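Local coordinates for protein putative amidohydrolase/peptidase (PDB 4WJB) that probably hydrolyses non-peptide carbon-nitrogen bonds, as a zinc-dependent member of the peptidase M20 family, at residues 375-379 with 380-384; 405-408 with 409-413; 350-353 with 354-358. All blocks are in the same frame, centred on the assembly; numbering follows the deposited sequence. Where two conformers were deposited one is given.

Contact 1. Residues 375-379 with 380-384; sequences YVARV and APTGM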
loop_
_atom_site.group_PDB
_atom_site.type_symbol
_atom_site.label_atom_id
_atom_site.label_comp_id
_atom_site.label_asym_id
_atom_site.label_seq_id
_atom_site.Cartn_x
_atom_site.Cartn_y
_atom_site.Cartn_z
ATOM N N TYR A 375 17.543 -29.385 3.241
ATOM C CA TYR A 375 18.964 -29.302 2.931
ATOM C C TYR A 375 19.609 -30.694 2.978
ATOM O O TYR A 375 20.442 -31.030 2.139
ATOM C CB TYR A 375 19.679 -28.350 3.901
ATOM C CG TYR A 375 19.436 -26.865 3.645
ATOM C CD1 TYR A 375 18.855 -26.425 2.462
ATOM C CD2 TYR A 375 19.798 -25.910 4.591
ATOM C CE1 TYR A 375 18.638 -25.068 2.228
ATOM C CE2 TYR A 375 19.588 -24.556 4.369
ATOM C CZ TYR A 375 19.009 -24.142 3.185
ATOM O OH TYR A 375 18.799 -22.800 2.962
ATOM N N VAL A 376 19.206 -31.500 3.952
ATOM C CA VAL A 376 19.773 -32.839 4.116
ATOM C C VAL A 376 19.467 -33.684 2.882
ATOM O O VAL A 376 20.227 -34.581 2.526
ATOM C CB VAL A 376 19.240 -33.514 5.397
ATOM C CG1 VAL A 376 19.817 -34.935 5.574
ATOM C CG2 VAL A 376 19.585 -32.653 6.601
ATOM N N ALA A 377 18.370 -33.360 2.206
ATOM C CA ALA A 377 18.002 -34.043 0.971
ATOM C C ALA A 377 19.102 -33.955 -0.095
ATOM O O ALA A 377 19.164 -34.793 -0.992
ATOM C CB ALA A 377 16.687 -33.481 0.430
ATOM N N ARG A 378 19.977 -32.957 0.017
ATOM C CA ARG A 378 21.098 -32.805 -0.914
ATOM C C ARG A 378 22.198 -33.849 -0.731
ATOM O O ARG A 378 22.955 -34.123 -1.663
ATOM C CB ARG A 378 21.731 -31.418 -0.777
ATOM C CG ARG A 378 20.817 -30.263 -1.122
ATOM C CD ARG A 378 21.598 -28.963 -1.170
ATOM N NE ARG A 378 20.706 -27.813 -1.270
ATOM C CZ ARG A 378 21.102 -26.583 -1.570
ATOM N NH1 ARG A 378 22.383 -26.334 -1.815
ATOM N NH2 ARG A 378 20.213 -25.604 -1.631
ATOM N N VAL A 379 22.307 -34.414 0.467
ATOM C CA VAL A 379 23.426 -35.308 0.763
ATOM C C VAL A 379 22.988 -36.687 1.247
ATOM O O VAL A 379 23.819 -37.492 1.666
ATOM C CB VAL A 379 24.375 -34.698 1.823
ATOM C CG1 VAL A 379 25.025 -33.422 1.294
ATOM C CG2 VAL A 379 23.627 -34.431 3.127
ATOM N N ALA A 380 21.689 -36.955 1.184
ATOM C CA ALA A 380 21.147 -38.235 1.627
ATOM C C ALA A 380 19.746 -38.427 1.080
ATOM O O ALA A 380 19.016 -37.452 0.909
ATOM C CB ALA A 380 21.128 -38.306 3.141
ATOM N N PRO A 381 19.361 -39.684 0.805
ATOM C CA PRO A 381 17.956 -39.937 0.473
ATOM C C PRO A 381 17.100 -39.526 1.660
ATOM O O PRO A 381 17.270 -40.072 2.751
ATOM C CB PRO A 381 17.903 -41.452 0.234
ATOM C CG PRO A 381 19.344 -41.867 0.006
ATOM C CD PRO A 381 20.159 -40.925 0.840
ATOM N N THR A 382 16.213 -38.558 1.461
ATOM C CA THR A 382 15.499 -37.962 2.583
ATOM C C THR A 382 13.992 -37.947 2.336
ATOM O O THR A 382 13.540 -37.824 1.195
ATOM C CB THR A 382 16.017 -36.527 2.851
ATOM O OG1 THR A 382 17.440 -36.566 3.030
ATOM C CG2 THR A 382 15.379 -35.924 4.100
ATOM N N GLY A 383 13.219 -38.105 3.407
ATOM C CA GLY A 383 11.780 -37.914 3.360
ATOM C C GLY A 383 11.276 -37.201 4.605
ATOM O O GLY A 383 12.010 -37.045 5.588
ATOM N N MET A 384 10.024 -36.758 4.571
ATOM C CA MET A 384 9.425 -36.115 5.736
ATOM C C MET A 384 8.053 -36.706 6.051
ATOM O O MET A 384 7.380 -37.263 5.180
ATOM C CB MET A 384 9.299 -34.600 5.528
ATOM C CG MET A 384 10.620 -33.845 5.447
ATOM S SD MET A 384 10.409 -32.052 5.640
ATOM C CE MET A 384 10.262 -31.909 7.423
HETATM O O HOH W 1 16.646 -36.875 -0.784
#
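A chi1 of -54° at T382 places OG1 beside its own backbone N and anti to the carbonyl carbon, which turns the hydroxyl to the backbone of A377. T382 OG1 lies 3.3 Å from A377 CA, while the methyl A377 CB rests 3.9 Å from T382 CB. At V376, CG1 is anti to the backbone N (chi1 179°) and reaches to within 3.8 Å of T382 OG1, the two side chains meeting at about a right angle. The same valine branch comes only loosely near A380 CB.

Helix 372-376 runs into a tight turn, in which the i to i+3 bonds R378 N to Y375 O and V379 N to V376 O wind the backbone before A380, with an extended conformation, carries it away into strand 382-387. Inside the bend T382 OG1 donates to A380 O at 2.8 Å, approaching from above the carbonyl plane, 61° out of it. A380 O also receives a CA-H...O contact from A377 CA, 3.6 Å away. A water links the two limbs of the turn: it accepts from T382 N at 2.8 Å and donates to A377 O.

This helix-to-strand connection delivers strand 382-387 parallel to strand 198-204, where V376 and T382 both press on A199 and M384 touches the zinc ligand H203. The V376 side chain is about 10 Å from that of E141. V379 packs on F156 and S157 of helix 151-157.

The hydroxyl thus spends its proton inside the turn on A380 O, and the water serves T382 N and A377 O. Beyond these local bonds, the backbones of P381, T382 and G383 pair with A199, A344 and E201, fastening the turn to its surroundings.

Contact 2. Residues 405-408 with 409-413; sequences WATA and GADVL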
loop_
_atom_site.group_PDB
_atom_site.type_symbol
_atom_site.label_atom_id
_atom_site.label_comp_id
_atom_site.label_asym_id
_atom_site.label_seq_id
_atom_site.Cartn_x
_atom_site.Cartn_y
_atom_site.Cartn_z
ATOM N N TRP A 405 -2.499 -37.567 17.314
ATOM C CA TRP A 405 -1.636 -37.153 16.213
ATOM C C TRP A 405 -0.161 -37.353 16.551
ATOM O O TRP A 405 0.611 -37.818 15.715
ATOM C CB TRP A 405 -1.875 -35.681 15.854
ATOM C CG TRP A 405 -3.250 -35.385 15.352
ATOM C CD1 TRP A 405 -4.192 -36.282 14.941
ATOM C CD2 TRP A 405 -3.841 -34.090 15.220
ATOM N NE1 TRP A 405 -5.338 -35.621 14.553
ATOM C CE2 TRP A 405 -5.149 -34.274 14.720
ATOM C CE3 TRP A 405 -3.392 -32.792 15.474
ATOM C CZ2 TRP A 405 -6.009 -33.206 14.467
ATOM C CZ3 TRP A 405 -4.248 -31.731 15.226
ATOM C CH2 TRP A 405 -5.543 -31.944 14.727
ATOM N N ALA A 406 0.229 -36.979 17.765
ATOM C CA ALA A 406 1.623 -37.117 18.185
ATOM C C ALA A 406 2.072 -38.572 18.091
ATOM O O ALA A 406 3.137 -38.868 17.553
ATOM C CB ALA A 406 1.812 -36.596 19.597
ATOM N N THR A 407 1.236 -39.469 18.607
ATOM C CA THR A 407 1.509 -40.903 18.590
ATOM C C THR A 407 1.568 -41.460 17.167
ATOM O O THR A 407 2.427 -42.285 16.847
ATOM C CB THR A 407 0.442 -41.674 19.402
ATOM O OG1 THR A 407 0.484 -41.246 20.769
ATOM C CG2 THR A 407 0.685 -43.174 19.335
ATOM N N ALA A 408 0.662 -40.995 16.312
ATOM C CA ALA A 408 0.577 -41.497 14.943
ATOM C C ALA A 408 1.810 -41.120 14.124
ATOM O O ALA A 408 2.324 -41.931 13.353
ATOM C CB ALA A 408 -0.673 -40.980 14.274
ATOM N N GLY A 409 2.272 -39.883 14.278
ATOM C CA GLY A 409 3.458 -39.434 13.571
ATOM C C GLY A 409 4.663 -40.253 13.990
ATOM O O GLY A 409 5.486 -40.654 13.161
ATOM N N ALA A 410 4.752 -40.514 15.289
ATOM C CA ALA A 410 5.875 -41.259 15.833
ATOM C C ALA A 410 5.829 -42.724 15.400
ATOM O O ALA A 410 6.870 -43.335 15.161
ATOM C CB ALA A 410 5.893 -41.148 17.345
ATOM N N ASP A 411 4.626 -43.282 15.294
ATOM C CA ASP A 411 4.459 -44.660 14.837
ATOM C C ASP A 411 4.908 -44.826 13.383
ATOM O O ASP A 411 5.559 -45.814 13.038
ATOM C CB ASP A 411 3.004 -45.104 14.990
ATOM C CG ASP A 411 2.790 -46.010 16.187
ATOM O OD1 ASP A 411 3.720 -46.766 16.544
ATOM O OD2 ASP A 411 1.685 -45.974 16.763
ATOM N N VAL A 412 4.555 -43.856 12.541
ATOM C CA VAL A 412 4.982 -43.858 11.145
ATOM C C VAL A 412 6.508 -43.729 11.050
ATOM O O VAL A 412 7.147 -44.451 10.285
ATOM C CB VAL A 412 4.307 -42.717 10.342
ATOM C CG1 VAL A 412 4.885 -42.634 8.935
ATOM C CG2 VAL A 412 2.794 -42.926 10.291
ATOM N N LEU A 413 7.085 -42.823 11.839
ATOM C CA LEU A 413 8.541 -42.650 11.883
ATOM C C LEU A 413 9.239 -43.941 12.306
ATOM O O LEU A 413 10.251 -44.336 11.726
ATOM C CB LEU A 413 8.941 -41.527 12.848
ATOM C CG LEU A 413 10.463 -41.305 12.896
ATOM C CD1 LEU A 413 10.943 -40.713 11.566
ATOM C CD2 LEU A 413 10.899 -40.431 14.066
#
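T407 and D411, one helical turn apart, lie side by side and point the same way. Their backbones are joined by D411 N donating to T407 O at 2.9 Å, and beyond the backbone the methyl T407 CG2 lies 3.9 Å from D411 OD2. The threonine hydroxyl, OG1, turns back along the helix to bond P403 O. Both aspartate oxygens are taken by the N-terminal segment: OD1 accepts from V19 N and OD2 makes a salt bridge with R18 NH2. A chi1 of -103°, well off a staggered position, is consistent with a carboxylate drawn toward these two partners.

The other carbonyls of the turn are met by regular i to i+4 bonds. G409 N donates to W405 O at 3.0 Å and is the straightest, with an N-H...O angle of 166°. A410 N reaches A406 O at 3.2 Å; this acceptor takes a second bond, from the hydroxyl of Y110 on helix 109-124. V412 N donates to A408 O at 3.1 Å, and V412 CG2 tucks against A408 O at 3.3 Å. At the start of the segment, W405 N is satisfied by T402 OG1.

This portion of helix 403-421 is wedged among several elements. A406 and A410 meet W25 and L24 of helix 21-31, V412 and L413 lie on I385 of strand 382-387, and V412 also packs on V351 and A354 of helix 345-357.

Contact 3. Residues 350-353 with 354-358; sequences TVRD and AARSL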
loop_
_atom_site.group_PDB
_atom_site.type_symbol
_atom_site.label_atom_id
_atom_site.label_comp_id
_atom_site.label_asym_id
_atom_site.label_seq_id
_atom_site.Cartn_x
_atom_site.Cartn_y
_atom_site.Cartn_z
ATOM N N THR A 350 8.300 -45.289 1.484
ATOM C CA THR A 350 8.472 -45.929 2.787
ATOM C C THR A 350 7.523 -45.315 3.813
ATOM O O THR A 350 6.884 -46.026 4.591
ATOM C CB THR A 350 9.924 -45.813 3.283
ATOM O OG1 THR A 350 10.788 -46.516 2.380
ATOM C CG2 THR A 350 10.069 -46.400 4.679
ATOM N N VAL A 351 7.423 -43.990 3.792
ATOM C CA VAL A 351 6.513 -43.269 4.675
ATOM C C VAL A 351 5.054 -43.638 4.400
ATOM O O VAL A 351 4.303 -43.969 5.321
ATOM C CB VAL A 351 6.685 -41.738 4.527
ATOM C CG1 VAL A 351 5.534 -40.996 5.202
ATOM C CG2 VAL A 351 8.025 -41.297 5.094
ATOM N N ARG A 352 4.661 -43.588 3.130
ATOM C CA ARG A 352 3.288 -43.911 2.758
ATOM C C ARG A 352 2.946 -45.350 3.142
ATOM O O ARG A 352 1.882 -45.615 3.700
ATOM C CB ARG A 352 3.063 -43.698 1.260
ATOM C CG ARG A 352 1.609 -43.833 0.848
ATOM C CD ARG A 352 1.419 -43.667 -0.653
ATOM N NE ARG A 352 1.829 -42.349 -1.133
ATOM C CZ ARG A 352 2.946 -42.117 -1.814
ATOM N NH1 ARG A 352 3.774 -43.116 -2.097
ATOM N NH2 ARG A 352 3.237 -40.887 -2.215
ATOM N N ASP A 353 3.853 -46.274 2.846
ATOM C CA ASP A 353 3.640 -47.675 3.186
ATOM C C ASP A 353 3.484 -47.854 4.690
ATOM O O ASP A 353 2.673 -48.656 5.143
ATOM C CB ASP A 353 4.792 -48.540 2.668
ATOM C CG ASP A 353 4.819 -48.627 1.151
ATOM O OD1 ASP A 353 3.809 -48.257 0.513
ATOM O OD2 ASP A 353 5.848 -49.068 0.597
ATOM N N ALA A 354 4.254 -47.096 5.465
ATOM C CA ALA A 354 4.163 -47.171 6.918
ATOM C C ALA A 354 2.775 -46.745 7.400
ATOM O O ALA A 354 2.126 -47.474 8.153
ATOM C CB ALA A 354 5.244 -46.315 7.567
ATOM N N ALA A 355 2.326 -45.572 6.955
ATOM C CA ALA A 355 1.000 -45.068 7.307
ATOM C C ALA A 355 -0.087 -46.092 6.976
ATOM O O ALA A 355 -0.994 -46.328 7.775
ATOM C CB ALA A 355 0.724 -43.745 6.590
ATOM N N ARG A 356 0.018 -46.700 5.799
ATOM C CA ARG A 356 -0.915 -47.743 5.379
ATOM C C ARG A 356 -0.969 -48.925 6.336
ATOM O O ARG A 356 -2.046 -49.344 6.764
ATOM C CB ARG A 356 -0.549 -48.258 3.988
ATOM C CG ARG A 356 -0.814 -47.281 2.868
ATOM C CD ARG A 356 -0.857 -48.005 1.540
ATOM N NE ARG A 356 -1.371 -47.145 0.482
ATOM C CZ ARG A 356 -0.640 -46.680 -0.525
ATOM N NH1 ARG A 356 0.645 -47.002 -0.618
ATOM N NH2 ARG A 356 -1.196 -45.897 -1.443
ATOM N N SER A 357 0.204 -49.462 6.660
ATOM C CA SER A 357 0.313 -50.637 7.514
ATOM C C SER A 357 -0.261 -50.369 8.901
ATOM O O SER A 357 -0.720 -51.287 9.580
ATOM C CB SER A 357 1.773 -51.079 7.621
ATOM O OG SER A 357 2.342 -51.274 6.337
ATOM N N LEU A 358 -0.239 -49.105 9.310
ATOM C CA LEU A 358 -0.746 -48.712 10.619
ATOM C C LEU A 358 -2.234 -48.375 10.576
ATOM O O LEU A 358 -2.826 -48.027 11.597
ATOM C CB LEU A 358 0.037 -47.514 11.151
ATOM C CG LEU A 358 1.460 -47.804 11.627
ATOM C CD1 LEU A 358 2.241 -46.499 11.737
ATOM C CD2 LEU A 358 1.424 -48.531 12.959
HETATM O O HOH W 2 3.734 -45.959 -1.559
HETATM O O HOH W 3 2.136 -51.070 3.876
#
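The carbonyl oxygen D353 O is gripped by two donors: S357 N at 3.0 Å, in a helical bond with an N-H...O angle of 162°, and a water at 2.8 Å. That water also lies close to the hydroxyl of S357, a side chain modelled in two conformers.

On the outer face of the helix, D353 OD1 meets the edge of the R356 guanidinium near its plane. The salt bridge is long, with R356 NH1 3.6 Å from D353 OD1. A second water reinforces it, donating to D353 OD1 at 3.1 Å and accepting from R352 NH1 at 2.9 Å, with a weak further bond from R356 NH1. It lies at the edge of the R352 guanidinium, in its plane, and so ties the carboxylate to both arginines.

R352 and R356 run side by side in the same direction. R352 has CG anti to the backbone N but bends at chi3 (-62°), which carries its guanidinium off to D364 and D349, both salt-bridge partners. Its aliphatic part lies over one face of the R356 guanidinium, which an extended chain carries there: R352 CG is 3.6 Å above the guanidinium plane, toward its rim, and R352 CD is 3.4 Å from R356 NH1. The two guanidinium planes are 44° apart, and the like charges are probably eased by these carboxylates. R356 also touches a crystal neighbour, which may influence its position.

Helix 345-357 lies against strands on one flank, V351 on Y200 and V219, A355 on I217, and both arginines on H362 of strand 362-367. Helix 403-421 covers another part, with T350 on Q419 and, just past the helix end, L358 on D411 and R415.

Overall arrangement
Contacts 2 and 3 form adjoining turns of two packed helices, their centres about 11 Å apart: L358 CD1 lies 3.6 Å from D411 C, and V412 CG1 is 3.9 Å from V351 O. Contact 1 stands further off, with its centre about 19 Å from that of contact 3 and 20 Å from that of contact 2. It reaches contact 3 through M384 O, 4.1 Å from V351 CG2, but does not touch contact 2. None supplies a zinc ligand, though M384 of contact 1 touches H203. G409 of contact 2 and the V351 side chain of contact 3 are about 10 and 11 Å from the H203 side chain, and the V376 side chain about 13 Å from the bound zinc.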